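Local coordinates for SusD superfamily protein (Bacteroides thetaiotaomicron VPI-5482, PDB 3HDX), which probably binds polysaccharide at the outer membrane of this gut bacterium as a SusD-like partner in carbohydrate uptake, at residues A[52-57]-A[66-71]; A[170-175]-A[195-200]. One frame throughout, in Å; residues are numbered along the deposited sequence. Where two conformers were deposited one is given.

Interaction 1: A[52-57]-A[66-71]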
loop_
_atom_site.group_PDB
_atom_site.type_symbol
_atom_site.label_atom_id
_atom_site.label_comp_id
_atom_site.label_asym_id
_atom_site.label_seq_id
_atom_site.Cartn_x
_atom_site.Cartn_y
_atom_site.Cartn_z
ATOM N N SER A 52 11.363 -20.861 -8.516
ATOM C CA SER A 52 10.182 -21.186 -9.322
ATOM C C SER A 52 8.891 -20.683 -8.652
ATOM O O SER A 52 7.939 -20.349 -9.347
ATOM C CB SER A 52 10.086 -22.695 -9.642
ATOM O OG SER A 52 11.221 -23.142 -10.380
ATOM N N ASP A 53 8.869 -20.621 -7.316
ATOM C CA ASP A 53 7.671 -20.131 -6.587
ATOM C C ASP A 53 7.420 -18.644 -6.869
ATOM O O ASP A 53 6.332 -18.248 -7.256
ATOM C CB ASP A 53 7.653 -20.507 -5.083
ATOM C CG ASP A 53 8.816 -19.981 -4.288
ATOM O OD1 ASP A 53 9.749 -19.347 -4.826
ATOM O OD2 ASP A 53 8.811 -20.134 -3.045
ATOM N N LEU A 54 8.479 -17.854 -6.778
ATOM C CA LEU A 54 8.398 -16.406 -7.137
ATOM C C LEU A 54 8.068 -16.256 -8.618
ATOM O O LEU A 54 7.268 -15.415 -8.990
ATOM C CB LEU A 54 9.709 -15.712 -6.786
ATOM C CG LEU A 54 10.152 -15.662 -5.323
ATOM C CD1 LEU A 54 11.478 -14.916 -5.164
ATOM C CD2 LEU A 54 9.088 -15.008 -4.421
ATOM N N GLN A 55 8.626 -17.129 -9.472
ATOM C CA GLN A 55 8.344 -17.044 -10.894
ATOM C C GLN A 55 6.841 -17.312 -11.154
ATOM O O GLN A 55 6.238 -16.701 -12.075
ATOM C CB GLN A 55 9.241 -18.012 -11.710
ATOM C CG GLN A 55 9.086 -17.819 -13.206
ATOM C CD GLN A 55 9.536 -16.441 -13.627
ATOM O OE1 GLN A 55 10.733 -16.143 -13.642
ATOM N NE2 GLN A 55 8.558 -15.557 -13.910
ATOM N N ALA A 56 6.247 -18.252 -10.382
ATOM C CA ALA A 56 4.809 -18.546 -10.528
ATOM C C ALA A 56 3.950 -17.311 -10.200
ATOM O O ALA A 56 3.001 -17.006 -10.911
ATOM C CB ALA A 56 4.385 -19.749 -9.710
ATOM N N VAL A 57 4.331 -16.578 -9.148
ATOM C CA VAL A 57 3.624 -15.324 -8.838
ATOM C C VAL A 57 3.743 -14.352 -10.026
ATOM O O VAL A 57 2.751 -13.782 -10.507
ATOM C CB VAL A 57 4.167 -14.658 -7.575
ATOM C CG1 VAL A 57 3.472 -13.302 -7.329
ATOM C CG2 VAL A 57 4.053 -15.615 -6.347
ATOM N N TYR A 66 3.104 -24.643 -4.895
ATOM C CA TYR A 66 4.172 -24.039 -4.108
ATOM C C TYR A 66 3.603 -23.567 -2.794
ATOM O O TYR A 66 2.552 -22.912 -2.762
ATOM C CB TYR A 66 4.878 -22.891 -4.860
ATOM C CG TYR A 66 5.544 -23.343 -6.123
ATOM C CD1 TYR A 66 6.683 -24.171 -6.078
ATOM C CD2 TYR A 66 5.041 -22.985 -7.365
ATOM C CE1 TYR A 66 7.280 -24.601 -7.251
ATOM C CE2 TYR A 66 5.654 -23.403 -8.550
ATOM C CZ TYR A 66 6.753 -24.218 -8.485
ATOM O OH TYR A 66 7.342 -24.637 -9.656
ATOM N N ASP A 67 4.299 -23.894 -1.714
ATOM C CA ASP A 67 3.884 -23.525 -0.364
ATOM C C ASP A 67 3.703 -21.987 -0.195
ATOM O O ASP A 67 2.783 -21.536 0.467
ATOM C CB ASP A 67 4.898 -24.047 0.658
ATOM C CG ASP A 67 4.356 -24.080 2.088
ATOM O OD1 ASP A 67 3.205 -24.484 2.298
ATOM O OD2 ASP A 67 5.134 -23.749 3.003
ATOM N N LEU A 68 4.580 -21.203 -0.824
ATOM C CA LEU A 68 4.483 -19.743 -0.754
ATOM C C LEU A 68 3.112 -19.283 -1.198
ATOM O O LEU A 68 2.514 -18.416 -0.557
ATOM C CB LEU A 68 5.531 -19.062 -1.644
ATOM C CG LEU A 68 5.440 -17.519 -1.751
ATOM C CD1 LEU A 68 5.599 -16.868 -0.375
ATOM C CD2 LEU A 68 6.537 -17.000 -2.738
ATOM N N LEU A 69 2.670 -19.824 -2.331
ATOM C CA LEU A 69 1.385 -19.452 -2.907
ATOM C C LEU A 69 0.237 -19.817 -1.974
ATOM O O LEU A 69 -0.704 -18.998 -1.758
ATOM C CB LEU A 69 1.169 -20.079 -4.289
ATOM C CG LEU A 69 2.095 -19.648 -5.430
ATOM C CD1 LEU A 69 1.842 -20.463 -6.696
ATOM C CD2 LEU A 69 2.037 -18.217 -5.701
ATOM N N LYS A 70 0.308 -21.017 -1.387
ATOM C CA LYS A 70 -0.730 -21.453 -0.465
ATOM C C LYS A 70 -0.810 -20.525 0.766
ATOM O O LYS A 70 -1.901 -20.129 1.200
ATOM C CB LYS A 70 -0.483 -22.918 -0.054
ATOM C CG LYS A 70 -0.569 -23.880 -1.228
ATOM C CD LYS A 70 -0.423 -25.311 -0.804
ATOM C CE LYS A 70 -0.476 -26.176 -2.043
ATOM N NZ LYS A 70 0.446 -25.619 -3.042
ATOM N N LYS A 71 0.340 -20.179 1.330
ATOM C CA LYS A 71 0.420 -19.291 2.504
ATOM C C LYS A 71 -0.091 -17.880 2.229
ATOM O O LYS A 71 -0.864 -17.304 3.011
ATOM C CB LYS A 71 1.864 -19.207 2.997
ATOM C CG LYS A 71 2.368 -20.497 3.661
ATOM C CD LYS A 71 3.861 -20.350 3.920
ATOM C CE LYS A 71 4.419 -21.320 4.962
ATOM N NZ LYS A 71 5.954 -21.227 4.803
HETATM O O HOH W 1 7.114 -22.060 -2.028
#

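Interaction 2: A[170-175]-A[195-200]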
loop_
_atom_site.group_PDB
_atom_site.type_symbol
_atom_site.label_atom_id
_atom_site.label_comp_id
_atom_site.label_asym_id
_atom_site.label_seq_id
_atom_site.Cartn_x
_atom_site.Cartn_y
_atom_site.Cartn_z
ATOM N N LEU A 170 -10.642 11.269 13.585
ATOM C CA LEU A 170 -9.203 11.188 13.366
ATOM C C LEU A 170 -8.630 12.592 13.227
ATOM O O LEU A 170 -9.117 13.353 12.386
ATOM C CB LEU A 170 -8.846 10.426 12.085
ATOM C CG LEU A 170 -9.090 8.923 12.078
ATOM C CD1 LEU A 170 -9.101 8.419 10.588
ATOM C CD2 LEU A 170 -8.063 8.201 12.970
ATOM N N PRO A 171 -7.628 12.923 14.056
ATOM C CA PRO A 171 -6.978 14.210 13.900
ATOM C C PRO A 171 -5.902 14.158 12.799
ATOM O O PRO A 171 -5.571 13.089 12.269
ATOM C CB PRO A 171 -6.348 14.427 15.280
ATOM C CG PRO A 171 -5.865 13.036 15.633
ATOM C CD PRO A 171 -6.953 12.102 15.083
ATOM N N TYR A 172 -5.421 15.330 12.411
ATOM C CA TYR A 172 -4.250 15.447 11.525
ATOM C C TYR A 172 -2.982 15.023 12.293
ATOM O O TYR A 172 -2.160 14.274 11.759
ATOM C CB TYR A 172 -4.102 16.839 10.958
ATOM C CG TYR A 172 -5.215 17.195 10.015
ATOM C CD1 TYR A 172 -5.336 16.541 8.794
ATOM C CD2 TYR A 172 -6.125 18.221 10.281
ATOM C CE1 TYR A 172 -6.324 16.858 7.902
ATOM C CE2 TYR A 172 -7.118 18.538 9.375
ATOM C CZ TYR A 172 -7.216 17.852 8.167
ATOM O OH TYR A 172 -8.204 18.166 7.249
ATOM N N GLN A 173 -2.837 15.538 13.530
ATOM C CA GLN A 173 -1.714 15.204 14.420
ATOM C C GLN A 173 -2.256 14.881 15.801
ATOM O O GLN A 173 -3.315 15.410 16.196
ATOM C CB GLN A 173 -0.687 16.334 14.456
ATOM C CG GLN A 173 -0.025 16.517 13.108
ATOM C CD GLN A 173 1.196 17.377 13.120
ATOM O OE1 GLN A 173 2.060 17.228 13.962
ATOM N NE2 GLN A 173 1.311 18.252 12.132
ATOM N N TYR A 174 -1.511 14.059 16.528
ATOM C CA TYR A 174 -1.934 13.547 17.841
ATOM C C TYR A 174 -1.223 14.223 18.998
ATOM O O TYR A 174 -0.019 14.167 19.087
ATOM C CB TYR A 174 -1.677 12.051 17.910
ATOM C CG TYR A 174 -2.622 11.236 17.050
ATOM C CD1 TYR A 174 -2.360 10.974 15.715
ATOM C CD2 TYR A 174 -3.804 10.719 17.597
ATOM C CE1 TYR A 174 -3.272 10.221 14.948
ATOM C CE2 TYR A 174 -4.697 9.988 16.847
ATOM C CZ TYR A 174 -4.408 9.728 15.511
ATOM O OH TYR A 174 -5.319 8.984 14.802
ATOM N N GLY A 175 -2.017 14.785 19.903
ATOM C CA GLY A 175 -1.543 15.379 21.126
ATOM C C GLY A 175 -0.962 16.765 20.998
ATOM O O GLY A 175 -0.676 17.250 19.905
ATOM N N ASN A 195 -3.696 8.872 10.462
ATOM C CA ASN A 195 -4.244 10.207 10.660
ATOM C C ASN A 195 -5.423 10.428 9.725
ATOM O O ASN A 195 -5.805 9.544 8.926
ATOM C CB ASN A 195 -3.109 11.245 10.497
ATOM C CG ASN A 195 -2.528 11.284 9.081
ATOM O OD1 ASN A 195 -3.255 11.544 8.129
ATOM N ND2 ASN A 195 -1.213 11.051 8.953
ATOM N N LYS A 196 -6.023 11.608 9.805
ATOM C CA LYS A 196 -7.219 11.882 9.012
ATOM C C LYS A 196 -6.952 11.683 7.505
ATOM O O LYS A 196 -7.815 11.137 6.775
ATOM C CB LYS A 196 -7.740 13.282 9.254
ATOM C CG LYS A 196 -9.160 13.535 8.773
ATOM C CD LYS A 196 -9.557 15.018 8.780
ATOM C CE LYS A 196 -9.607 15.709 10.131
ATOM N NZ LYS A 196 -10.652 15.068 11.016
ATOM N N LEU A 197 -5.783 12.144 7.036
ATOM C CA LEU A 197 -5.432 12.002 5.615
ATOM C C LEU A 197 -5.135 10.554 5.224
ATOM O O LEU A 197 -5.403 10.147 4.074
ATOM C CB LEU A 197 -4.347 12.967 5.179
ATOM C CG LEU A 197 -4.703 14.447 5.370
ATOM C CD1 LEU A 197 -3.578 15.373 4.751
ATOM C CD2 LEU A 197 -6.120 14.767 4.754
ATOM N N SER A 198 -4.612 9.767 6.174
ATOM C CA SER A 198 -4.457 8.314 5.935
ATOM C C SER A 198 -5.824 7.735 5.528
ATOM O O SER A 198 -5.949 7.009 4.537
ATOM C CB SER A 198 -3.969 7.600 7.201
ATOM O OG SER A 198 -2.841 8.234 7.778
ATOM N N ALA A 199 -6.869 8.076 6.280
ATOM C CA ALA A 199 -8.241 7.576 5.971
ATOM C C ALA A 199 -8.722 8.061 4.612
ATOM O O ALA A 199 -9.272 7.290 3.821
ATOM C CB ALA A 199 -9.232 7.956 7.083
ATOM N N TYR A 200 -8.526 9.357 4.342
ATOM C CA TYR A 200 -8.873 9.888 3.008
ATOM C C TYR A 200 -8.140 9.172 1.872
ATOM O O TYR A 200 -8.714 9.003 0.795
ATOM C CB TYR A 200 -8.683 11.406 2.911
ATOM C CG TYR A 200 -9.820 12.235 3.470
ATOM C CD1 TYR A 200 -11.032 12.299 2.811
ATOM C CD2 TYR A 200 -9.687 12.940 4.654
ATOM C CE1 TYR A 200 -12.084 13.068 3.295
ATOM C CE2 TYR A 200 -10.727 13.756 5.133
ATOM C CZ TYR A 200 -11.918 13.804 4.473
ATOM O OH TYR A 200 -12.960 14.553 4.929
#

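Interaction 1: A[52-57]-A[66-71]
Tyr66 lies against the first turn of helix 52-58, one face of its ring turned to the backbone of Ser52 and Asp53. The evidence for a CH-pi contact is direct: Asp53 CA stands 4.0 Å from the centroid of the Tyr66 ring and 17° off its normal. At the far end of the ring Ser52 CB meets Tyr66 OH at 3.4 Å, while Ala56 CB approaches the ring obliquely. Because chi1 of Tyr66 is -62°, CG points opposite its own carbonyl carbon, and the ring reaches back along the other helix instead of over its own.

The polar link runs through a water. It donates to Asp53 OD2 at 2.8 Å and accepts from Leu68 N at 2.9 Å, which gives an amide in the first turn of helix 67-73 an acceptor. Asp53 OD2 also forms a salt bridge with Arg51, so a charged side chain and the water share one carboxylate oxygen; OD1 turns back to Leu54 N in a weak bond. The Asp53 side chain crosses that of Leu68 at about a right angle, its OD2 beside Leu68 CB.

These are consecutive short helices of the helical SusD-like fold, with Tyr66 at the N-cap position of the second. Their segment axes come within 9.6 Å and run at 50° to each other, a splayed pair joined by a short connection.

Apolar contacts complete the interface. Leu68 CD2 meets Leu54 CD2 at 3.6 Å. Leu69 divides its two methyls: CD1 rests on Ala56 CB, and CD2 is pressed against Val57 CG2 at 3.4 Å, tighter than usual for carbons. Behind this layer Leu54 and Val57 pack on Ile37 and Leu41 of helix 34-41, whereas Leu69 touches Trp458.

Interaction 2: A[170-175]-A[195-200]
Lys196 runs across one face of the Tyr172 ring and folds its amino group back to the carbonyl of Leu170. Its chain leaves opposite the backbone N (chi1 -165°) and then bends at both outer torsions, which lays CE over that face of the Tyr172 ring, 4.0 Å from the centroid and displaced toward the rim: a CH-pi contact. The ammonium itself is too far from the ring for more than a weak cation-pi attraction. It is committed instead to carbonyl oxygens, since Lys196 NZ donates to Leu170 O at 2.7 Å, almost in line with the C=O bond (166°), and also to Ile167 O in the last turn of helix 152-169. Replaced by alanine, Lys196 would lose its amino group and the methylenes beyond CB, which is likely to leave the carbonyls of Leu170 and Ile167 without this donor and the Tyr172 ring freer to turn.

Leu197 meets the same ring from another direction, at its edge, with CD2 3.8 Å from Tyr172 CE1. Face and edge contacts thus come from adjacent residues of one helical turn.

One backbone bond joins this turn to the loop: Lys196 N donates to Pro171 O at 2.9 Å. The turn itself starts with a capping box, in which Asn195 N donates to Ser198 OG at 2.9 Å and Ser198 N returns a bond to Asn195 OD1 at 3.0 Å. Asn195 CB is packed close to the carbonyls of Pro171 and Tyr172. Deeper in, Leu170 CD1 touches Ala199 CB at 3.5 Å.

The loop after helix 152-169 is thereby held over the N-terminal end of helix 196-209. Leu170 also packs on helix 104-129, Tyr172 and Leu197 share Phe222 of helix 213-226, and Ala199 rests on Leu163 and Ile167 of helix 152-169.

Overall arrangement
From the N terminus, interaction 1 comes first: 66-71 returns to 52-57 across only eight intervening residues, closing a short connection between helices 52-58 and 67-73 next to helix 34-41. The chain then runs through helices 76-91, 93-98 and 104-129 to helix 152-169. Interaction 2 follows, with 195-200 meeting 170-175 across nineteen residues that contain neither helix nor strand; it joins the loop after helix 152-169 to the start of helix 196-209. The two loops are in series, neither nesting nor crossing. The centres of interaction 1 and interaction 2 lie about 37 Å apart, on opposite sides of the chain's centre, and the nearest atoms of interactions 1 and 2 are about 25 Å apart.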